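Local coordinates for protein anabena Tic22 (Anabaena sp., PDB 4EV1) that probably acts as a chaperone in protein transport, as a cyanobacterial member of the Tic22-like family that may be linked to thylakoids, at residues I16-N21 / G86-Q91; Q90-T95 / R101-F106; V138-D143 / G173-K178. One frame throughout, in Å; residues are numbered along the deposited sequence.

Contact 1: residues I16-N21 / G86-Q91; sequences IYLVTN and GVIYQQ
Ile16 and Leu18 meet Ile88 through carbon alone, and the polar atom gripped by more than one group is Thr20 OG1, farther along the same strand. It donates to Asn21 O at 2.7 Å, in the carbonyl plane and on a lone pair (C=O...donor angle 138°), and bonds also with Thr81 OG1 on the adjoining strand. The setting is an alpha/beta layer of the Tic22 fold: strand 15-20 runs antiparallel to strand 79-84, and the chain passes directly from 79-84 into helix 85-94, which covers one face of strand 15-20. Backbone bonds of Ile16 with Val83 and of Leu18 with Thr81 hold that strand pair in place beneath the helix.

The helix reaches the strand through one methyl. Ile88 CG1 stands anti to its carbonyl carbon, and chi2 of 177° extends CD1 to the far end of the side chain, the part that reaches the strand. There Ile88 CD1 lies 3.7 Å from Ile16 CG2 and 3.8 Å from Ile16 CB, with Ile16 CG1 slightly farther at 4.1 Å. It is thus lodged against the branch point of Ile16. The other branch of Ile16 folds back at chi2 (-66°), so its CD1 is 5.3 Å from Ile88 CD1 and takes little part. Both isoleucines are buried, and Val83 lines Ile88 as well. The strand alternates accordingly: Ile16 and Leu18 face the helix, whereas Tyr17 and Val19 turn to helix 51-63, and Tyr17 OH bonds with Ser215 OG. The two segments bury 100 Å² in all, consistent with a narrow apolar meeting rather than a broad interface. Leu18 adds a looser touch, its CD2 lying 4.4 Å from Ile88 CD1.

Contact 2: residues Q90-T95 / R101-F106; sequences QQLQQT and RLLFAF
Torsions of Leu92 and Thr95 set their meeting with the chain at 101-106. In Leu92, chi1 (-71°) sets CG beside the backbone N, and chi2 of 166° then carries the branch so that CD2 meets the strand; in Thr95, OG1 sits between the backbone N and the carbonyl carbon, where it can face both the helix end and the strand. Helix 85-94 is followed by a short loop and then strand 102-107, which runs back under the helix in an alpha/beta arrangement of the Tic22 fold, at 138° to the helix direction, the short axes approaching to 9.4 Å. This strand is, within this chain, an outermost strand of its sheet, next to strand 43-48.

Leu92 CD2 is the apolar wedge. It sits 3.6 Å from Leu102 O and 3.8 Å from Phe104 CD1, in the plane of the Phe104 ring and at its edge, so the methyl abuts the rim of the aromatic. Leu103 CD2 is a more distant neighbour. The Arg101 side chain crosses that of Leu92 at about a right angle, but it was modelled in two conformers and its approaches to Leu92 O and Thr95 OG1 have poor hydrogen-bond angles, so little weight rests on them.

A water carries the polar link. It accepts from Gln91 NE2 at 2.8 Å and donates to Leu102 O at 2.7 Å and, more loosely, to Thr95 OG1 at 3.2 Å. Thr95 OG1 in turn donates to Gln91 O at 2.8 Å, one turn back, approaching from above the carbonyl plane; with its proton given to Gln91 O, the hydroxyl takes the water's hydrogen on its oxygen. Since Gln91 extends its chain beyond CG, its amide reaches the Phe104 ring edge, NE2 standing 4.2 Å from CZ.

Contact 3: residues V138-D143 / G173-K178; sequences VRFAPD and GQVKPK
Val175 meets Val138 and Phe140, at the end of the strand and just beyond it, with its two methyls. Its CB points toward segment 138-143, but Val175 CB stays 4.7 Å from Val138 CG1; there the side chain divides. The branch CG1 stands anti to the backbone N (chi1 172°) and comes to 4.2 Å from Phe140 CD1. The next ring atom, Phe140 CE1, is 4.4 Å from Val175 CG1, so this methyl lies alongside the CD1-CE1 bond, in an oblique approach to the ring. The other branch, Val175 CG2, is directed to Val138, whose CG1 lies at 4.5 Å from it. Within the two segments, CG1 has Phe140 and CG2 has Val138 as its near partner.

These residues join the last part of helix 165-175 to the end of strand 134-139, which pairs antiparallel with strand 183-188 in a second alpha/beta part of the Tic22 fold. Phe140, just past the strand, has helical backbone angles, and the extended run stops there. Its CG remains beside the backbone N (chi1 -70°), and the side chain crosses Val175 at about a right angle. The ring also meets His179, with planes about 55° apart, while Val147 touches Val138, Phe140 and Val175 alike. Val138 leans in addition on Ala168 and Leu171 of the helix.

Arg139 points away from the helix and is tied to Asp183 by a salt bridge through NH2. Over one face of its guanidinium lies Pro142 O, 3.2 Å above the plane and offset toward the rim.

Overall arrangement
Contacts 1 and 2 adjoin along helix 85-94 and share Gln90 and Gln91, contact 1 buried and contact 2 nearer the surface, their centres 9 Å apart. Phenylalanines of strand 102-107 bridge them: Ile88 CG2 lies 3.8 Å from Phe104 CD1, and Ile16 CD1 lies 4.0 Å from Phe106 CE2. Two small molecules, probably from the crystallisation liquor, lie beside this region: a bound 2-(N-cyclohexylamino)ethanesulfonic acid accepts a bond from Phe106 N, and a 1,2-ethanediol lies about 4 Å from the Leu18 side chain, so a pocket is possible. Contact 3 lies on the opposite side of the chain's centre, centred about 35 Å from contact 1 and about 37 Å from contact 2, without touching either.

Contact 1: residues I16-N21 / G86-Q91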
loop_
_atom_site.group_PDB
_atom_site.type_symbol
_atom_site.label_atom_id
_atom_site.label_comp_id
_atom_site.label_asym_id
_atom_site.label_seq_id
_atom_site.Cartn_x
_atom_site.Cartn_y
_atom_site.Cartn_z
ATOM N N ILE A 16 -0.786 -1.780 -6.579
ATOM C CA ILE A 16 0.112 -0.674 -6.523
ATOM C C ILE A 16 0.176 -0.183 -7.952
ATOM O O ILE A 16 0.223 -0.990 -8.881
ATOM C CB ILE A 16 1.506 -1.148 -6.058
ATOM C CG1 ILE A 16 1.401 -1.786 -4.660
ATOM C CG2 ILE A 16 2.544 0.019 -6.111
ATOM C CD1 ILE A 16 1.021 -0.860 -3.521
ATOM N N TYR A 17 0.175 1.115 -8.162
ATOM C CA TYR A 17 0.198 1.673 -9.552
ATOM C C TYR A 17 1.591 2.244 -9.906
ATOM O O TYR A 17 2.103 3.083 -9.210
ATOM C CB TYR A 17 -0.909 2.701 -9.656
ATOM C CG TYR A 17 -2.239 2.100 -9.289
ATOM C CD1 TYR A 17 -2.884 1.235 -10.152
ATOM C CD2 TYR A 17 -2.824 2.345 -8.068
ATOM C CE1 TYR A 17 -4.090 0.659 -9.825
ATOM C CE2 TYR A 17 -4.044 1.747 -7.714
ATOM C CZ TYR A 17 -4.666 0.883 -8.615
ATOM O OH TYR A 17 -5.881 0.293 -8.310
ATOM N N LEU A 18 2.219 1.698 -10.936
ATOM C CA LEU A 18 3.512 2.081 -11.389
ATOM C C LEU A 18 3.349 2.883 -12.662
ATOM O O LEU A 18 2.365 2.679 -13.400
ATOM C CB LEU A 18 4.352 0.854 -11.665
ATOM C CG LEU A 18 4.699 -0.026 -10.454
ATOM C CD1 LEU A 18 5.732 -1.073 -10.918
ATOM C CD2 LEU A 18 5.210 0.808 -9.213
ATOM N N VAL A 19 4.227 3.857 -12.845
ATOM C CA VAL A 19 4.336 4.566 -14.115
ATOM C C VAL A 19 5.345 3.831 -14.984
ATOM O O VAL A 19 6.553 3.716 -14.645
ATOM C CB VAL A 19 4.721 6.038 -13.940
ATOM C CG1 VAL A 19 4.973 6.701 -15.328
ATOM C CG2 VAL A 19 3.654 6.793 -13.201
ATOM N N THR A 20 4.859 3.328 -16.114
ATOM C CA THR A 20 5.640 2.379 -16.937
ATOM C C THR A 20 5.547 2.670 -18.403
ATOM O O THR A 20 4.690 3.456 -18.796
ATOM C CB THR A 20 5.208 0.928 -16.727
ATOM O OG1 THR A 20 3.987 0.659 -17.413
ATOM C CG2 THR A 20 5.023 0.572 -15.248
ATOM N N ASN A 21 6.398 2.042 -19.225
ATOM C CA ASN A 21 6.167 2.063 -20.665
ATOM C C ASN A 21 5.071 1.056 -21.015
ATOM O O ASN A 21 4.436 0.440 -20.111
ATOM C CB ASN A 21 7.481 1.877 -21.505
ATOM C CG ASN A 21 8.065 0.486 -21.404
ATOM O OD1 ASN A 21 7.475 -0.411 -20.818
ATOM N ND2 ASN A 21 9.226 0.297 -22.006
ATOM N N GLY A 86 2.263 -7.775 -3.195
ATOM C CA GLY A 86 3.111 -8.930 -2.863
ATOM C C GLY A 86 4.171 -9.262 -3.875
ATOM O O GLY A 86 5.254 -9.712 -3.512
ATOM N N VAL A 87 3.913 -8.957 -5.148
ATOM C CA VAL A 87 4.913 -9.123 -6.186
ATOM C C VAL A 87 6.086 -8.168 -5.981
ATOM O O VAL A 87 7.243 -8.548 -6.089
ATOM C CB VAL A 87 4.296 -8.890 -7.576
ATOM C CG1 VAL A 87 5.355 -8.961 -8.665
ATOM C CG2 VAL A 87 3.180 -9.946 -7.836
ATOM N N ILE A 88 5.792 -6.913 -5.678
ATOM C CA ILE A 88 6.825 -5.957 -5.334
ATOM C C ILE A 88 7.583 -6.353 -4.070
ATOM O O ILE A 88 8.810 -6.295 -4.052
ATOM C CB ILE A 88 6.219 -4.530 -5.216
ATOM C CG1 ILE A 88 5.662 -4.084 -6.577
ATOM C CG2 ILE A 88 7.280 -3.530 -4.738
ATOM C CD1 ILE A 88 4.976 -2.732 -6.530
ATOM N N TYR A 89 6.866 -6.710 -3.012
ATOM C CA TYR A 89 7.473 -7.217 -1.777
ATOM C C TYR A 89 8.465 -8.370 -2.098
ATOM O O TYR A 89 9.651 -8.318 -1.754
ATOM C CB TYR A 89 6.375 -7.750 -0.843
ATOM C CG TYR A 89 6.901 -8.460 0.405
ATOM C CD1 TYR A 89 7.549 -7.755 1.400
ATOM C CD2 TYR A 89 6.753 -9.839 0.558
ATOM C CE1 TYR A 89 8.043 -8.411 2.550
ATOM C CE2 TYR A 89 7.230 -10.501 1.670
ATOM C CZ TYR A 89 7.858 -9.787 2.680
ATOM O OH TYR A 89 8.325 -10.464 3.789
ATOM N N GLN A 90 7.967 -9.374 -2.811
ATOM C CA GLN A 90 8.773 -10.538 -3.173
ATOM C C GLN A 90 9.992 -10.159 -3.983
ATOM O O GLN A 90 11.110 -10.593 -3.692
ATOM C CB GLN A 90 7.889 -11.557 -3.913
ATOM C CG GLN A 90 8.625 -12.809 -4.364
ATOM C CD GLN A 90 7.729 -13.707 -5.168
ATOM O OE1 GLN A 90 7.402 -13.421 -6.337
ATOM N NE2 GLN A 90 7.301 -14.785 -4.553
ATOM N N GLN A 91 9.804 -9.287 -4.962
ATOM C CA GLN A 91 10.916 -8.839 -5.759
ATOM C C GLN A 91 11.991 -8.159 -4.883
ATOM O O GLN A 91 13.202 -8.405 -5.047
ATOM C CB GLN A 91 10.455 -7.912 -6.866
ATOM C CG GLN A 91 11.616 -7.429 -7.696
ATOM C CD GLN A 91 11.239 -6.684 -8.935
ATOM O OE1 GLN A 91 10.354 -7.091 -9.686
ATOM N NE2 GLN A 91 11.936 -5.580 -9.177
#

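Contact 2: residues Q90-T95 / R101-F106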
loop_
_atom_site.group_PDB
_atom_site.type_symbol
_atom_site.label_atom_id
_atom_site.label_comp_id
_atom_site.label_asym_id
_atom_site.label_seq_id
_atom_site.Cartn_x
_atom_site.Cartn_y
_atom_site.Cartn_z
ATOM N N GLN A 90 7.967 -9.374 -2.811
ATOM C CA GLN A 90 8.773 -10.538 -3.173
ATOM C C GLN A 90 9.992 -10.159 -3.983
ATOM O O GLN A 90 11.110 -10.593 -3.692
ATOM C CB GLN A 90 7.889 -11.557 -3.913
ATOM C CG GLN A 90 8.625 -12.809 -4.364
ATOM C CD GLN A 90 7.729 -13.707 -5.168
ATOM O OE1 GLN A 90 7.402 -13.421 -6.337
ATOM N NE2 GLN A 90 7.301 -14.785 -4.553
ATOM N N GLN A 91 9.804 -9.287 -4.962
ATOM C CA GLN A 91 10.916 -8.839 -5.759
ATOM C C GLN A 91 11.991 -8.159 -4.883
ATOM O O GLN A 91 13.202 -8.405 -5.047
ATOM C CB GLN A 91 10.455 -7.912 -6.866
ATOM C CG GLN A 91 11.616 -7.429 -7.696
ATOM C CD GLN A 91 11.239 -6.684 -8.935
ATOM O OE1 GLN A 91 10.354 -7.091 -9.686
ATOM N NE2 GLN A 91 11.936 -5.580 -9.177
ATOM N N LEU A 92 11.566 -7.305 -3.964
ATOM C CA LEU A 92 12.527 -6.625 -3.078
ATOM C C LEU A 92 13.272 -7.645 -2.202
ATOM O O LEU A 92 14.476 -7.500 -1.995
ATOM C CB LEU A 92 11.864 -5.535 -2.234
ATOM C CG LEU A 92 11.415 -4.285 -2.991
ATOM C CD1 LEU A 92 10.460 -3.439 -2.114
ATOM C CD2 LEU A 92 12.653 -3.475 -3.441
ATOM N N GLN A 93 12.581 -8.689 -1.748
ATOM C CA GLN A 93 13.222 -9.721 -0.923
ATOM C C GLN A 93 14.236 -10.542 -1.750
ATOM O O GLN A 93 15.327 -10.859 -1.249
ATOM C CB GLN A 93 12.187 -10.643 -0.245
ATOM C CG GLN A 93 11.286 -9.963 0.795
ATOM C CD GLN A 93 12.039 -9.623 2.079
ATOM O OE1 GLN A 93 12.704 -8.579 2.171
ATOM N NE2 GLN A 93 11.959 -10.519 3.068
ATOM N N GLN A 94 13.929 -10.778 -3.023
ATOM C CA GLN A 94 14.754 -11.631 -3.909
ATOM C C GLN A 94 15.864 -10.900 -4.666
ATOM O O GLN A 94 16.740 -11.531 -5.285
ATOM C CB GLN A 94 13.837 -12.361 -4.913
ATOM C CG GLN A 94 12.904 -13.333 -4.251
ATOM C CD GLN A 94 11.865 -13.907 -5.198
ATOM O OE1 GLN A 94 11.642 -13.391 -6.294
ATOM N NE2 GLN A 94 11.197 -14.967 -4.762
ATOM N N THR A 95 15.854 -9.570 -4.644
ATOM C CA THR A 95 16.917 -8.819 -5.314
ATOM C C THR A 95 17.876 -8.072 -4.350
ATOM O O THR A 95 18.713 -7.316 -4.819
ATOM C CB THR A 95 16.337 -7.821 -6.315
ATOM O OG1 THR A 95 15.473 -6.915 -5.615
ATOM C CG2 THR A 95 15.558 -8.555 -7.452
ATOM N N ARG A 101 19.850 -3.303 -7.933
ATOM C CA ARG A 101 18.428 -3.593 -7.726
ATOM C C ARG A 101 17.557 -2.352 -7.919
ATOM O O ARG A 101 18.001 -1.226 -7.717
ATOM C CB ARG A 101 18.195 -4.178 -6.331
ATOM C CG ARG A 101 18.456 -3.183 -5.185
ATOM C CD ARG A 101 18.920 -3.854 -3.892
ATOM N NE ARG A 101 17.835 -4.208 -2.978
ATOM C CZ ARG A 101 16.542 -4.230 -3.293
ATOM N NH1 ARG A 101 15.653 -4.576 -2.373
ATOM N NH2 ARG A 101 16.133 -3.921 -4.521
ATOM N N LEU A 102 16.311 -2.568 -8.336
ATOM C CA LEU A 102 15.316 -1.507 -8.393
ATOM C C LEU A 102 14.682 -1.307 -7.014
ATOM O O LEU A 102 14.169 -2.248 -6.409
ATOM C CB LEU A 102 14.199 -1.830 -9.425
ATOM C CG LEU A 102 13.009 -0.844 -9.545
ATOM C CD1 LEU A 102 13.469 0.519 -10.038
ATOM C CD2 LEU A 102 11.939 -1.416 -10.499
ATOM N N LEU A 103 14.658 -0.054 -6.556
ATOM C CA LEU A 103 13.987 0.318 -5.335
ATOM C C LEU A 103 12.662 1.003 -5.675
ATOM O O LEU A 103 12.496 1.507 -6.760
ATOM C CB LEU A 103 14.877 1.239 -4.515
ATOM C CG LEU A 103 16.251 0.634 -4.143
ATOM C CD1 LEU A 103 17.053 1.578 -3.253
ATOM C CD2 LEU A 103 16.072 -0.692 -3.418
ATOM N N PHE A 104 11.747 1.023 -4.732
ATOM C CA PHE A 104 10.446 1.654 -4.900
ATOM C C PHE A 104 10.174 2.640 -3.759
ATOM O O PHE A 104 10.364 2.312 -2.562
ATOM C CB PHE A 104 9.334 0.602 -4.863
ATOM C CG PHE A 104 9.431 -0.442 -5.906
ATOM C CD1 PHE A 104 10.333 -1.490 -5.784
ATOM C CD2 PHE A 104 8.576 -0.411 -7.017
ATOM C CE1 PHE A 104 10.401 -2.489 -6.778
ATOM C CE2 PHE A 104 8.648 -1.379 -7.987
ATOM C CZ PHE A 104 9.563 -2.418 -7.877
ATOM N N ALA A 105 9.709 3.836 -4.113
ATOM C CA ALA A 105 9.209 4.810 -3.153
ATOM C C ALA A 105 7.699 4.791 -3.244
ATOM O O ALA A 105 7.190 4.771 -4.371
ATOM C CB ALA A 105 9.735 6.182 -3.497
ATOM N N PHE A 106 6.986 4.682 -2.120
ATOM C CA PHE A 106 5.515 4.568 -2.121
ATOM C C PHE A 106 4.799 5.881 -1.734
ATOM O O PHE A 106 5.059 6.435 -0.674
ATOM C CB PHE A 106 5.031 3.440 -1.207
ATOM C CG PHE A 106 5.395 2.065 -1.685
ATOM C CD1 PHE A 106 6.680 1.593 -1.522
ATOM C CD2 PHE A 106 4.457 1.238 -2.286
ATOM C CE1 PHE A 106 7.027 0.319 -1.951
ATOM C CE2 PHE A 106 4.818 -0.024 -2.707
ATOM C CZ PHE A 106 6.110 -0.463 -2.539
HETATM O O HOH W 1 13.747 -4.773 -7.254
#

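Contact 3: residues V138-D143 / G173-K178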
loop_
_atom_site.group_PDB
_atom_site.type_symbol
_atom_site.label_atom_id
_atom_site.label_comp_id
_atom_site.label_asym_id
_atom_site.label_seq_id
_atom_site.Cartn_x
_atom_site.Cartn_y
_atom_site.Cartn_z
ATOM N N VAL A 138 -10.264 -1.248 13.062
ATOM C CA VAL A 138 -11.290 -0.950 14.050
ATOM C C VAL A 138 -11.108 -1.803 15.295
ATOM O O VAL A 138 -10.871 -2.999 15.197
ATOM C CB VAL A 138 -12.678 -1.151 13.464
ATOM C CG1 VAL A 138 -13.792 -0.993 14.551
ATOM C CG2 VAL A 138 -12.851 -0.157 12.333
ATOM N N ARG A 139 -11.212 -1.172 16.457
ATOM C CA ARG A 139 -11.047 -1.893 17.721
ATOM C C ARG A 139 -12.282 -1.700 18.536
ATOM O O ARG A 139 -12.940 -0.663 18.429
ATOM C CB ARG A 139 -9.869 -1.357 18.516
ATOM C CG ARG A 139 -8.547 -1.355 17.785
ATOM C CD ARG A 139 -7.452 -0.921 18.724
ATOM N NE ARG A 139 -7.460 0.515 18.968
ATOM C CZ ARG A 139 -6.439 1.195 19.486
ATOM N NH1 ARG A 139 -5.310 0.581 19.824
ATOM N NH2 ARG A 139 -6.549 2.510 19.655
ATOM N N PHE A 140 -12.594 -2.694 19.355
ATOM C CA PHE A 140 -13.705 -2.590 20.302
ATOM C C PHE A 140 -13.509 -1.406 21.286
ATOM O O PHE A 140 -14.482 -0.741 21.683
ATOM C CB PHE A 140 -13.874 -3.911 21.067
ATOM C CG PHE A 140 -14.397 -5.052 20.220
ATOM C CD1 PHE A 140 -15.717 -5.051 19.767
ATOM C CD2 PHE A 140 -13.586 -6.101 19.864
ATOM C CE1 PHE A 140 -16.196 -6.078 18.958
ATOM C CE2 PHE A 140 -14.064 -7.134 19.063
ATOM C CZ PHE A 140 -15.361 -7.128 18.620
ATOM N N ALA A 141 -12.259 -1.165 21.671
ATOM C CA ALA A 141 -11.878 -0.028 22.511
ATOM C C ALA A 141 -10.362 0.090 22.434
ATOM O O ALA A 141 -9.705 -0.878 22.070
ATOM C CB ALA A 141 -12.339 -0.236 23.982
ATOM N N PRO A 142 -9.798 1.269 22.760
ATOM C CA PRO A 142 -8.342 1.467 22.666
ATOM C C PRO A 142 -7.514 0.348 23.303
ATOM O O PRO A 142 -6.445 0.008 22.808
ATOM C CB PRO A 142 -8.115 2.793 23.402
ATOM C CG PRO A 142 -9.406 3.542 23.233
ATOM C CD PRO A 142 -10.496 2.487 23.208
ATOM N N ASP A 143 -8.039 -0.225 24.381
ATOM C CA ASP A 143 -7.375 -1.294 25.147
ATOM C C ASP A 143 -7.940 -2.683 24.836
ATOM O O ASP A 143 -7.687 -3.645 25.570
ATOM C CB ASP A 143 -7.543 -1.010 26.652
ATOM C CG ASP A 143 -8.915 -0.454 26.977
ATOM O OD1 ASP A 143 -9.924 -1.179 26.804
ATOM O OD2 ASP A 143 -8.987 0.735 27.355
ATOM N N GLY A 173 -18.889 2.488 12.561
ATOM C CA GLY A 173 -20.331 2.767 12.626
ATOM C C GLY A 173 -21.189 1.551 12.950
ATOM O O GLY A 173 -22.153 1.665 13.704
ATOM N N GLN A 174 -20.832 0.381 12.415
ATOM C CA GLN A 174 -21.575 -0.869 12.691
ATOM C C GLN A 174 -21.316 -1.422 14.095
ATOM O O GLN A 174 -22.164 -2.112 14.653
ATOM C CB GLN A 174 -21.241 -1.965 11.676
ATOM C CG GLN A 174 -21.770 -1.717 10.270
ATOM C CD GLN A 174 -21.133 -2.632 9.231
ATOM O OE1 GLN A 174 -21.147 -3.854 9.366
ATOM N NE2 GLN A 174 -20.573 -2.039 8.183
ATOM N N VAL A 175 -20.143 -1.129 14.646
ATOM C CA VAL A 175 -19.724 -1.663 15.945
ATOM C C VAL A 175 -20.111 -0.721 17.105
ATOM O O VAL A 175 -20.308 -1.161 18.240
ATOM C CB VAL A 175 -18.182 -1.905 15.950
ATOM C CG1 VAL A 175 -17.684 -2.282 17.338
ATOM C CG2 VAL A 175 -17.810 -2.966 14.950
ATOM N N LYS A 176 -20.228 0.569 16.807
ATOM C CA LYS A 176 -20.294 1.598 17.846
ATOM C C LYS A 176 -21.548 1.544 18.741
ATOM O O LYS A 176 -21.440 1.804 19.939
ATOM C CB LYS A 176 -20.130 2.996 17.243
ATOM C CG LYS A 176 -19.082 3.865 17.937
ATOM C CD LYS A 176 -19.040 5.253 17.276
ATOM C CE LYS A 176 -18.617 6.368 18.230
ATOM N NZ LYS A 176 -17.202 6.785 18.012
ATOM N N PRO A 177 -22.726 1.204 18.181
ATOM C CA PRO A 177 -23.905 1.099 19.055
ATOM C C PRO A 177 -23.683 0.173 20.274
ATOM O O PRO A 177 -23.899 0.569 21.423
ATOM C CB PRO A 177 -24.977 0.530 18.114
ATOM C CG PRO A 177 -24.631 1.085 16.791
ATOM C CD PRO A 177 -23.102 1.087 16.759
ATOM N N LYS A 178 -23.208 -1.036 20.013
ATOM C CA LYS A 178 -23.000 -2.018 21.075
ATOM C C LYS A 178 -21.661 -1.829 21.777
ATOM O O LYS A 178 -21.474 -2.339 22.876
ATOM C CB LYS A 178 -23.112 -3.431 20.504
ATOM C CG LYS A 178 -24.471 -3.694 19.835
ATOM C CD LYS A 178 -24.674 -5.157 19.413
ATOM C CE LYS A 178 -23.468 -5.698 18.681
ATOM N NZ LYS A 178 -23.766 -6.882 17.816
#